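Local coordinates for monomethylamine methyltransferase MtmB1 (PDB 1NTH), which transfers the methyl group of monomethylamine to the corrinoid cofactor of its partner protein MtmC during methanogenesis from methylamine, at residues 73-78 against 84-89; 68-73 against 89-94; 10-15 against 236-241. One frame throughout, in Å; residues are numbered along the deposited sequence.

Interaction 1: residues 73-78 against 84-89; sequences CGIYCT and VKYTED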
loop_
_atom_site.group_PDB
_atom_site.type_symbol
_atom_site.label_atom_id
_atom_site.label_comp_id
_atom_site.label_asym_id
_atom_site.label_seq_id
_atom_site.Cartn_x
_atom_site.Cartn_y
_atom_site.Cartn_z
ATOM N N CYS A 73 -43.160 -16.065 -8.708
ATOM C CA CYS A 73 -42.416 -17.237 -9.160
ATOM C C CYS A 73 -41.260 -17.613 -8.253
ATOM O O CYS A 73 -41.139 -18.759 -7.822
ATOM C CB CYS A 73 -41.855 -17.012 -10.562
ATOM S SG CYS A 73 -43.096 -16.921 -11.854
ATOM N N GLY A 74 -40.407 -16.635 -7.975
ATOM C CA GLY A 74 -39.240 -16.893 -7.160
ATOM C C GLY A 74 -38.105 -17.276 -8.090
ATOM O O GLY A 74 -38.166 -17.016 -9.298
ATOM N N ILE A 75 -37.078 -17.910 -7.537
ATOM C CA ILE A 75 -35.915 -18.321 -8.311
ATOM C C ILE A 75 -35.663 -19.818 -8.160
ATOM O O ILE A 75 -35.644 -20.345 -7.049
ATOM C CB ILE A 75 -34.647 -17.560 -7.844
ATOM C CG1 ILE A 75 -34.852 -16.049 -8.010
ATOM C CG2 ILE A 75 -33.435 -18.037 -8.623
ATOM C CD1 ILE A 75 -35.014 -15.590 -9.450
ATOM N N TYR A 76 -35.460 -20.494 -9.284
ATOM C CA TYR A 76 -35.205 -21.927 -9.281
ATOM C C TYR A 76 -33.713 -22.200 -9.092
ATOM O O TYR A 76 -32.881 -21.638 -9.806
ATOM C CB TYR A 76 -35.654 -22.538 -10.613
ATOM C CG TYR A 76 -35.572 -24.049 -10.660
ATOM C CD1 TYR A 76 -36.519 -24.834 -10.003
ATOM C CD2 TYR A 76 -34.542 -24.691 -11.342
ATOM C CE1 TYR A 76 -36.443 -26.225 -10.028
ATOM C CE2 TYR A 76 -34.456 -26.086 -11.372
ATOM C CZ TYR A 76 -35.411 -26.842 -10.712
ATOM O OH TYR A 76 -35.341 -28.220 -10.740
ATOM N N CYS A 77 -33.379 -23.057 -8.132
ATOM C CA CYS A 77 -31.985 -23.423 -7.892
ATOM C C CYS A 77 -31.748 -24.769 -8.572
ATOM O O CYS A 77 -32.334 -25.779 -8.182
ATOM C CB CYS A 77 -31.697 -23.540 -6.396
ATOM S SG CYS A 77 -29.976 -24.018 -6.039
ATOM N N THR A 78 -30.887 -24.776 -9.583
ATOM C CA THR A 78 -30.601 -25.990 -10.342
ATOM C C THR A 78 -29.951 -27.130 -9.567
ATOM O O THR A 78 -30.165 -28.301 -9.886
ATOM C CB THR A 78 -29.712 -25.683 -11.563
ATOM O OG1 THR A 78 -28.493 -25.070 -11.124
ATOM C CG2 THR A 78 -30.431 -24.753 -12.527
ATOM N N VAL A 84 -36.706 -20.770 -4.516
ATOM C CA VAL A 84 -36.498 -19.786 -3.461
ATOM C C VAL A 84 -37.505 -18.660 -3.660
ATOM O O VAL A 84 -37.589 -18.075 -4.740
ATOM C CB VAL A 84 -35.073 -19.194 -3.504
ATOM C CG1 VAL A 84 -34.961 -18.039 -2.515
ATOM C CG2 VAL A 84 -34.053 -20.276 -3.169
ATOM N N LYS A 85 -38.265 -18.365 -2.612
ATOM C CA LYS A 85 -39.283 -17.321 -2.650
ATOM C C LYS A 85 -38.889 -16.100 -1.828
ATOM O O LYS A 85 -38.307 -16.229 -0.753
ATOM C CB LYS A 85 -40.600 -17.869 -2.098
ATOM C CG LYS A 85 -41.271 -18.934 -2.953
ATOM C CD LYS A 85 -42.097 -18.320 -4.073
ATOM C CE LYS A 85 -42.838 -19.395 -4.857
ATOM N NZ LYS A 85 -44.301 -19.132 -4.941
ATOM N N TYR A 86 -39.222 -14.921 -2.345
ATOM C CA TYR A 86 -38.955 -13.659 -1.663
ATOM C C TYR A 86 -40.287 -13.116 -1.162
ATOM O O TYR A 86 -41.349 -13.546 -1.613
ATOM C CB TYR A 86 -38.391 -12.613 -2.629
ATOM C CG TYR A 86 -37.113 -12.985 -3.331
ATOM C CD1 TYR A 86 -37.079 -13.140 -4.716
ATOM C CD2 TYR A 86 -35.928 -13.149 -2.621
ATOM C CE1 TYR A 86 -35.896 -13.445 -5.376
ATOM C CE2 TYR A 86 -34.740 -13.455 -3.271
ATOM C CZ TYR A 86 -34.730 -13.602 -4.648
ATOM O OH TYR A 86 -33.555 -13.906 -5.293
ATOM N N THR A 87 -40.233 -12.170 -0.229
ATOM C CA THR A 87 -41.453 -11.530 0.247
ATOM C C THR A 87 -41.433 -10.151 -0.404
ATOM O O THR A 87 -40.379 -9.686 -0.851
ATOM C CB THR A 87 -41.483 -11.355 1.777
ATOM O OG1 THR A 87 -40.463 -10.432 2.174
ATOM C CG2 THR A 87 -41.272 -12.691 2.477
ATOM N N GLU A 88 -42.588 -9.502 -0.465
ATOM C CA GLU A 88 -42.680 -8.182 -1.074
ATOM C C GLU A 88 -41.776 -7.175 -0.372
ATOM O O GLU A 88 -41.112 -6.370 -1.023
ATOM C CB GLU A 88 -44.121 -7.678 -1.031
ATOM C CG GLU A 88 -44.360 -6.455 -1.892
ATOM C CD GLU A 88 -45.789 -5.961 -1.807
ATOM O OE1 GLU A 88 -46.703 -6.809 -1.732
ATOM O OE2 GLU A 88 -45.999 -4.730 -1.829
ATOM N N ASP A 89 -41.752 -7.222 0.954
ATOM C CA ASP A 89 -40.929 -6.296 1.719
ATOM C C ASP A 89 -39.438 -6.500 1.479
ATOM O O ASP A 89 -38.668 -5.541 1.511
ATOM C CB ASP A 89 -41.235 -6.410 3.211
ATOM C CG ASP A 89 -42.629 -5.924 3.554
ATOM O OD1 ASP A 89 -43.065 -4.910 2.969
ATOM O OD2 ASP A 89 -43.282 -6.547 4.417
#
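V84 and I75 form an antiparallel hydrogen-bonded pair that joins strands 75-77 and 82-84, the two central strands of a small four-stranded mixed sheet. V84 N donates to I75 O at 2.8 Å, with an angle of 179° at the hydrogen, and the return bond from I75 N to V84 O is also 2.8 Å. The two side chains stand on the same face of the sheet, where F12 of helix 9-18 covers them both. G74, the residue where the chain leaves helix 56-73, has a positive phi of 91°; it has no side chain, and this is what lets V84 O sit 3.2 Å from G74 CA.

The K85 side chain starts away from 73-78 but bends at chi2 (-83°) and returns, so that in one of its two conformers CE comes to 3.5 Å from C73 O. In that conformer NZ is hydrogen-bonded to E72 O, and the lysine reaches over the carbonyl end of helix 56-73, where the helix dipole would probably suit its charge.

The Y86 ring crosses the I75 side chain obliquely, and its hydroxyl is hydrogen-bonded to N284 OD1. On the ring, CE1 of Y86 lies 3.8 Å from I75 CG1, and Y86 OH is 3.7 Å from that same CG1.

Interaction 2: residues 68-73 against 89-94; sequences EMLLEC and DEIWDA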
loop_
_atom_site.group_PDB
_atom_site.type_symbol
_atom_site.label_atom_id
_atom_site.label_comp_id
_atom_site.label_asym_id
_atom_site.label_seq_id
_atom_site.Cartn_x
_atom_site.Cartn_y
_atom_site.Cartn_z
ATOM N N GLU A 68 -44.006 -8.404 -9.966
ATOM C CA GLU A 68 -44.903 -9.503 -9.621
ATOM C C GLU A 68 -44.378 -10.847 -10.109
ATOM O O GLU A 68 -44.571 -11.872 -9.454
ATOM C CB GLU A 68 -46.293 -9.246 -10.211
ATOM C CG GLU A 68 -47.398 -10.083 -9.580
ATOM C CD GLU A 68 -48.766 -9.795 -10.175
ATOM O OE1 GLU A 68 -49.050 -8.616 -10.486
ATOM O OE2 GLU A 68 -49.562 -10.747 -10.319
ATOM N N MET A 69 -43.715 -10.847 -11.259
ATOM C CA MET A 69 -43.140 -12.075 -11.792
ATOM C C MET A 69 -42.137 -12.629 -10.782
ATOM O O MET A 69 -42.169 -13.809 -10.428
ATOM C CB MET A 69 -42.429 -11.767 -13.112
ATOM C CG MET A 69 -41.826 -12.966 -13.824
ATOM S SD MET A 69 -43.061 -13.960 -14.686
ATOM C CE MET A 69 -42.094 -15.389 -15.126
ATOM N N LEU A 70 -41.238 -11.771 -10.313
ATOM C CA LEU A 70 -40.228 -12.199 -9.354
ATOM C C LEU A 70 -40.847 -12.635 -8.030
ATOM O O LEU A 70 -40.467 -13.661 -7.465
ATOM C CB LEU A 70 -39.228 -11.065 -9.105
ATOM C CG LEU A 70 -38.024 -11.415 -8.227
ATOM C CD1 LEU A 70 -37.210 -12.534 -8.871
ATOM C CD2 LEU A 70 -37.161 -10.168 -8.044
ATOM N N LEU A 71 -41.805 -11.856 -7.542
ATOM C CA LEU A 71 -42.464 -12.152 -6.277
ATOM C C LEU A 71 -43.266 -13.454 -6.272
ATOM O O LEU A 71 -43.198 -14.232 -5.318
ATOM C CB LEU A 71 -43.388 -10.996 -5.891
ATOM C CG LEU A 71 -44.241 -11.222 -4.639
ATOM C CD1 LEU A 71 -43.348 -11.360 -3.411
ATOM C CD2 LEU A 71 -45.204 -10.062 -4.467
ATOM N N GLU A 72 -44.021 -13.693 -7.339
ATOM C CA GLU A 72 -44.865 -14.888 -7.417
ATOM C C GLU A 72 -44.138 -16.173 -7.815
ATOM O O GLU A 72 -44.461 -17.252 -7.314
ATOM C CB GLU A 72 -46.025 -14.644 -8.377
ATOM C CG GLU A 72 -46.963 -13.537 -7.937
ATOM C CD GLU A 72 -47.626 -13.828 -6.603
ATOM O OE1 GLU A 72 -48.198 -14.926 -6.452
ATOM O OE2 GLU A 72 -47.582 -12.954 -5.709
ATOM N N CYS A 73 -43.160 -16.065 -8.708
ATOM C CA CYS A 73 -42.416 -17.237 -9.160
ATOM C C CYS A 73 -41.260 -17.613 -8.253
ATOM O O CYS A 73 -41.139 -18.759 -7.822
ATOM C CB CYS A 73 -41.855 -17.012 -10.562
ATOM S SG CYS A 73 -43.096 -16.921 -11.854
ATOM N N ASP A 89 -41.752 -7.222 0.954
ATOM C CA ASP A 89 -40.929 -6.296 1.719
ATOM C C ASP A 89 -39.438 -6.500 1.479
ATOM O O ASP A 89 -38.668 -5.541 1.511
ATOM C CB ASP A 89 -41.235 -6.410 3.211
ATOM C CG ASP A 89 -42.629 -5.924 3.554
ATOM O OD1 ASP A 89 -43.065 -4.910 2.969
ATOM O OD2 ASP A 89 -43.282 -6.547 4.417
ATOM N N GLU A 90 -39.028 -7.743 1.243
ATOM C CA GLU A 90 -37.618 -8.021 0.987
ATOM C C GLU A 90 -37.217 -7.443 -0.363
ATOM O O GLU A 90 -36.124 -6.894 -0.510
ATOM C CB GLU A 90 -37.345 -9.529 1.003
ATOM C CG GLU A 90 -37.594 -10.179 2.352
ATOM C CD GLU A 90 -37.430 -11.689 2.327
ATOM O OE1 GLU A 90 -37.590 -12.295 1.244
ATOM O OE2 GLU A 90 -37.159 -12.269 3.400
ATOM N N ILE A 91 -38.098 -7.566 -1.352
ATOM C CA ILE A 91 -37.795 -7.034 -2.672
ATOM C C ILE A 91 -37.682 -5.512 -2.632
ATOM O O ILE A 91 -36.774 -4.937 -3.237
ATOM C CB ILE A 91 -38.865 -7.452 -3.711
ATOM C CG1 ILE A 91 -38.909 -8.981 -3.812
ATOM C CG2 ILE A 91 -38.524 -6.859 -5.077
ATOM C CD1 ILE A 91 -39.960 -9.509 -4.781
ATOM N N TRP A 92 -38.590 -4.854 -1.915
ATOM C CA TRP A 92 -38.539 -3.397 -1.828
ATOM C C TRP A 92 -37.301 -2.906 -1.083
ATOM O O TRP A 92 -36.736 -1.868 -1.430
ATOM C CB TRP A 92 -39.810 -2.850 -1.171
ATOM C CG TRP A 92 -40.926 -2.690 -2.158
ATOM C CD1 TRP A 92 -42.141 -3.317 -2.139
ATOM C CD2 TRP A 92 -40.915 -1.869 -3.333
ATOM N NE1 TRP A 92 -42.885 -2.938 -3.234
ATOM C CE2 TRP A 92 -42.157 -2.050 -3.982
ATOM C CE3 TRP A 92 -39.974 -0.998 -3.902
ATOM C CZ2 TRP A 92 -42.484 -1.391 -5.173
ATOM C CZ3 TRP A 92 -40.300 -0.342 -5.087
ATOM C CH2 TRP A 92 -41.545 -0.546 -5.709
ATOM N N ASP A 93 -36.882 -3.646 -0.062
ATOM C CA ASP A 93 -35.690 -3.269 0.693
ATOM C C ASP A 93 -34.493 -3.262 -0.257
ATOM O O ASP A 93 -33.634 -2.388 -0.180
ATOM C CB ASP A 93 -35.453 -4.257 1.841
ATOM C CG ASP A 93 -34.120 -4.036 2.547
ATOM O OD1 ASP A 93 -33.270 -4.947 2.491
ATOM O OD2 ASP A 93 -33.926 -2.959 3.156
ATOM N N ALA A 94 -34.448 -4.230 -1.168
ATOM C CA ALA A 94 -33.353 -4.306 -2.129
ATOM C C ALA A 94 -33.429 -3.160 -3.134
ATOM O O ALA A 94 -32.441 -2.465 -3.370
ATOM C CB ALA A 94 -33.383 -5.650 -2.859
#
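I91 of helix 88-95 meets L71 and L70 of helix 56-73, and it is the one residue of 89-94 in contact with 68-73. The nearest CA atoms of the two segments, those of L71 and I91, are 7.8 Å apart, and no hydrogen bond crosses between the segments. The CB of I91 points toward 68-73 but touches nothing there; it is the branch point from which the two arms part. CG2 of I91, anti to the backbone N, falls just short of contact, its nearest approach being to L70 CD2 at 4.6 Å. The longer arm starts at CG1, which lies beside the backbone N (chi1 -60°), and the nearly straight chi2 of 178° then carries CD1 out to full reach.

That one methyl does the touching. CD1 lies 3.9 Å from L71 CB and equally 3.9 Å from L71 CA, so it abuts the root of the leucine at the helix surface. Farther out, L71 CD1 approaches the same methyl to 4.1 Å, the two side chains running obliquely past each other. This is apolar helix-helix packing beside the small mixed sheet that contains strand 75-77, with helix 56-73 leading through G74 into that strand. Only 123 Å² is buried between the two segments, both sides summed.

L70, whose CB points toward helix 88-95, offers a looser touch, with its CD2 at 4.3 Å from I91 CD1. Further apolar cover comes from Y86 and from I283 of helix 271-288, both of which touch L70 and I91, while F67, one turn before L71, also packs on I91.

Interaction 3: residues 10-15 against 236-241; sequences YDFYDR and LKIDLD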
loop_
_atom_site.group_PDB
_atom_site.type_symbol
_atom_site.label_atom_id
_atom_site.label_comp_id
_atom_site.label_asym_id
_atom_site.label_seq_id
_atom_site.Cartn_x
_atom_site.Cartn_y
_atom_site.Cartn_z
ATOM N N TYR A 10 -26.606 -15.677 1.417
ATOM C CA TYR A 10 -26.669 -16.660 2.490
ATOM C C TYR A 10 -28.113 -17.090 2.713
ATOM O O TYR A 10 -28.389 -18.273 2.927
ATOM C CB TYR A 10 -26.067 -16.081 3.771
ATOM C CG TYR A 10 -24.644 -15.617 3.567
ATOM C CD1 TYR A 10 -24.349 -14.266 3.387
ATOM C CD2 TYR A 10 -23.600 -16.538 3.488
ATOM C CE1 TYR A 10 -23.047 -13.841 3.129
ATOM C CE2 TYR A 10 -22.292 -16.123 3.229
ATOM C CZ TYR A 10 -22.026 -14.777 3.048
ATOM O OH TYR A 10 -20.740 -14.365 2.775
ATOM N N ASP A 11 -29.034 -16.132 2.660
ATOM C CA ASP A 11 -30.449 -16.445 2.823
ATOM C C ASP A 11 -30.884 -17.294 1.637
ATOM O O ASP A 11 -31.711 -18.196 1.774
ATOM C CB ASP A 11 -31.300 -15.176 2.848
ATOM C CG ASP A 11 -30.994 -14.288 4.030
ATOM O OD1 ASP A 11 -31.043 -14.785 5.174
ATOM O OD2 ASP A 11 -30.710 -13.091 3.812
ATOM N N PHE A 12 -30.331 -16.998 0.465
ATOM C CA PHE A 12 -30.689 -17.752 -0.726
ATOM C C PHE A 12 -30.332 -19.218 -0.533
ATOM O O PHE A 12 -31.152 -20.103 -0.786
ATOM C CB PHE A 12 -29.963 -17.221 -1.961
ATOM C CG PHE A 12 -30.517 -17.764 -3.244
ATOM C CD1 PHE A 12 -31.516 -17.080 -3.925
ATOM C CD2 PHE A 12 -30.094 -18.996 -3.728
ATOM C CE1 PHE A 12 -32.096 -17.619 -5.070
ATOM C CE2 PHE A 12 -30.667 -19.546 -4.872
ATOM C CZ PHE A 12 -31.669 -18.854 -5.544
ATOM N N TYR A 13 -29.104 -19.475 -0.093
ATOM C CA TYR A 13 -28.660 -20.845 0.136
ATOM C C TYR A 13 -29.600 -21.545 1.115
ATOM O O TYR A 13 -30.040 -22.671 0.868
ATOM C CB TYR A 13 -27.236 -20.860 0.700
ATOM C CG TYR A 13 -26.720 -22.251 0.986
ATOM C CD1 TYR A 13 -26.283 -23.081 -0.046
ATOM C CD2 TYR A 13 -26.708 -22.754 2.286
ATOM C CE1 TYR A 13 -25.847 -24.384 0.213
ATOM C CE2 TYR A 13 -26.274 -24.053 2.556
ATOM C CZ TYR A 13 -25.846 -24.860 1.516
ATOM O OH TYR A 13 -25.414 -26.141 1.781
ATOM N N ASP A 14 -29.901 -20.875 2.225
ATOM C CA ASP A 14 -30.791 -21.430 3.247
ATOM C C ASP A 14 -32.120 -21.874 2.639
ATOM O O ASP A 14 -32.566 -23.006 2.840
ATOM C CB ASP A 14 -31.081 -20.390 4.334
ATOM C CG ASP A 14 -29.883 -20.107 5.222
ATOM O OD1 ASP A 14 -29.973 -19.163 6.033
ATOM O OD2 ASP A 14 -28.865 -20.824 5.120
ATOM N N ARG A 15 -32.747 -20.972 1.894
ATOM C CA ARG A 15 -34.037 -21.257 1.278
ATOM C C ARG A 15 -33.969 -22.281 0.155
ATOM O O ARG A 15 -34.911 -23.052 -0.042
ATOM C CB ARG A 15 -34.661 -19.953 0.776
ATOM C CG ARG A 15 -34.862 -18.948 1.895
ATOM C CD ARG A 15 -35.508 -17.659 1.433
ATOM N NE ARG A 15 -35.494 -16.678 2.517
ATOM C CZ ARG A 15 -36.077 -15.486 2.466
ATOM N NH1 ARG A 15 -36.736 -15.110 1.378
ATOM N NH2 ARG A 15 -35.986 -14.663 3.503
ATOM N N LEU A 236 -34.926 -16.846 -14.536
ATOM C CA LEU A 236 -35.179 -16.750 -13.088
ATOM C C LEU A 236 -34.660 -18.041 -12.478
ATOM O O LEU A 236 -35.386 -18.789 -11.814
ATOM C CB LEU A 236 -36.675 -16.578 -12.789
ATOM C CG LEU A 236 -37.209 -15.145 -12.881
ATOM C CD1 LEU A 236 -37.157 -14.662 -14.318
ATOM C CD2 LEU A 236 -38.638 -15.094 -12.353
ATOM N N LYS A 237 -33.373 -18.275 -12.699
ATOM C CA LYS A 237 -32.727 -19.499 -12.271
ATOM C C LYS A 237 -31.267 -19.237 -11.906
ATOM O O LYS A 237 -30.650 -18.308 -12.425
ATOM C CB LYS A 237 -32.816 -20.487 -13.435
ATOM C CG LYS A 237 -32.211 -21.852 -13.217
ATOM C CD LYS A 237 -32.271 -22.657 -14.516
ATOM C CE LYS A 237 -33.704 -22.810 -15.018
ATOM N NZ LYS A 237 -33.759 -23.457 -16.365
ATOM N N ILE A 238 -30.719 -20.061 -11.020
ATOM C CA ILE A 238 -29.333 -19.898 -10.597
ATOM C C ILE A 238 -28.761 -21.215 -10.075
ATOM O O ILE A 238 -29.504 -22.121 -9.688
ATOM C CB ILE A 238 -29.227 -18.820 -9.481
ATOM C CG1 ILE A 238 -27.783 -18.327 -9.352
ATOM C CG2 ILE A 238 -29.686 -19.390 -8.152
ATOM C CD1 ILE A 238 -27.303 -17.553 -10.558
ATOM N N ASP A 239 -27.437 -21.318 -10.074
ATOM C CA ASP A 239 -26.746 -22.503 -9.575
ATOM C C ASP A 239 -26.005 -22.103 -8.300
ATOM O O ASP A 239 -25.737 -20.920 -8.085
ATOM C CB ASP A 239 -25.760 -23.017 -10.624
ATOM C CG ASP A 239 -24.813 -21.937 -11.112
ATOM O OD1 ASP A 239 -25.289 -20.906 -11.631
ATOM O OD2 ASP A 239 -23.589 -22.120 -10.975
ATOM N N LEU A 240 -25.675 -23.076 -7.456
ATOM C CA LEU A 240 -24.985 -22.771 -6.206
ATOM C C LEU A 240 -23.574 -22.209 -6.378
ATOM O O LEU A 240 -23.094 -21.473 -5.516
ATOM C CB LEU A 240 -24.956 -24.005 -5.297
ATOM C CG LEU A 240 -26.328 -24.372 -4.719
ATOM C CD1 LEU A 240 -26.189 -25.542 -3.757
ATOM C CD2 LEU A 240 -26.925 -23.170 -3.998
ATOM N N ASP A 241 -22.908 -22.546 -7.478
ATOM C CA ASP A 241 -21.567 -22.016 -7.724
ATOM C C ASP A 241 -21.626 -20.487 -7.712
ATOM O O ASP A 241 -20.775 -19.825 -7.112
ATOM C CB ASP A 241 -21.038 -22.501 -9.078
ATOM C CG ASP A 241 -20.161 -23.737 -8.958
ATOM O OD1 ASP A 241 -20.420 -24.569 -8.063
ATOM O OD2 ASP A 241 -19.218 -23.883 -9.768
#
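Two apolar pairs, F12 with I238 and Y13 with L240, make up the contact between 10-15 and 236-241; no hydrogen bond crosses it. The first is tight. F12 CZ lies 3.3 Å from I238 CG2, and CE2 of the same ring is 3.4 Å from that methyl. With CG anti to the backbone N (chi1 -168°), the phenyl group projects from helix 9-18 toward the strand. The ring and the isoleucine meet obliquely, and the CG1 arm of I238 leads away, leaving CG2 to make the touch.

The second pair is looser and differently turned. L240 CD2 sits at the edge of the Y13 ring, near its plane, 4.0 Å from Y13 CD1, and the other methyl, L240 CD1, is 4.1 Å from Y13 CE1. The side chains cross at about a right angle. The phenol oxygen of Y13 is hydrogen-bonded to NZ of K17.

I75 packs on both F12 and I238, and M288 of helix 271-288 also touches both. Together these contacts are characteristic of a helix laid over one face of a small mixed sheet: helix 9-18 covers strand 237-238, at one edge of the sheet within this chain, and the start of helix 240-251.

In the fold
All three contacts are largely buried and lie on the same side of the chain's centre, around one small mixed sheet; K85 is the one fully exposed touching residue, and L71 and L240 are partly exposed. Interaction 1 is the polar one, built on backbone hydrogen bonds between strands, whereas interactions 2 and 3 rely on side-chain packing alone. The ranges of interactions 1 and 2 overlap at C73 and D89, and the contacts meet where L71 CD1 packs on Y86 O and K85 NZ bonds E72 O. Interactions 1 and 3 meet in the sheet, where Y76 and I238 pair by backbone bonds. R15, in 10-15, links to 84-89 through NH1 and K85 O, and to 89-94 through an NH2 salt bridge with E90 OE2.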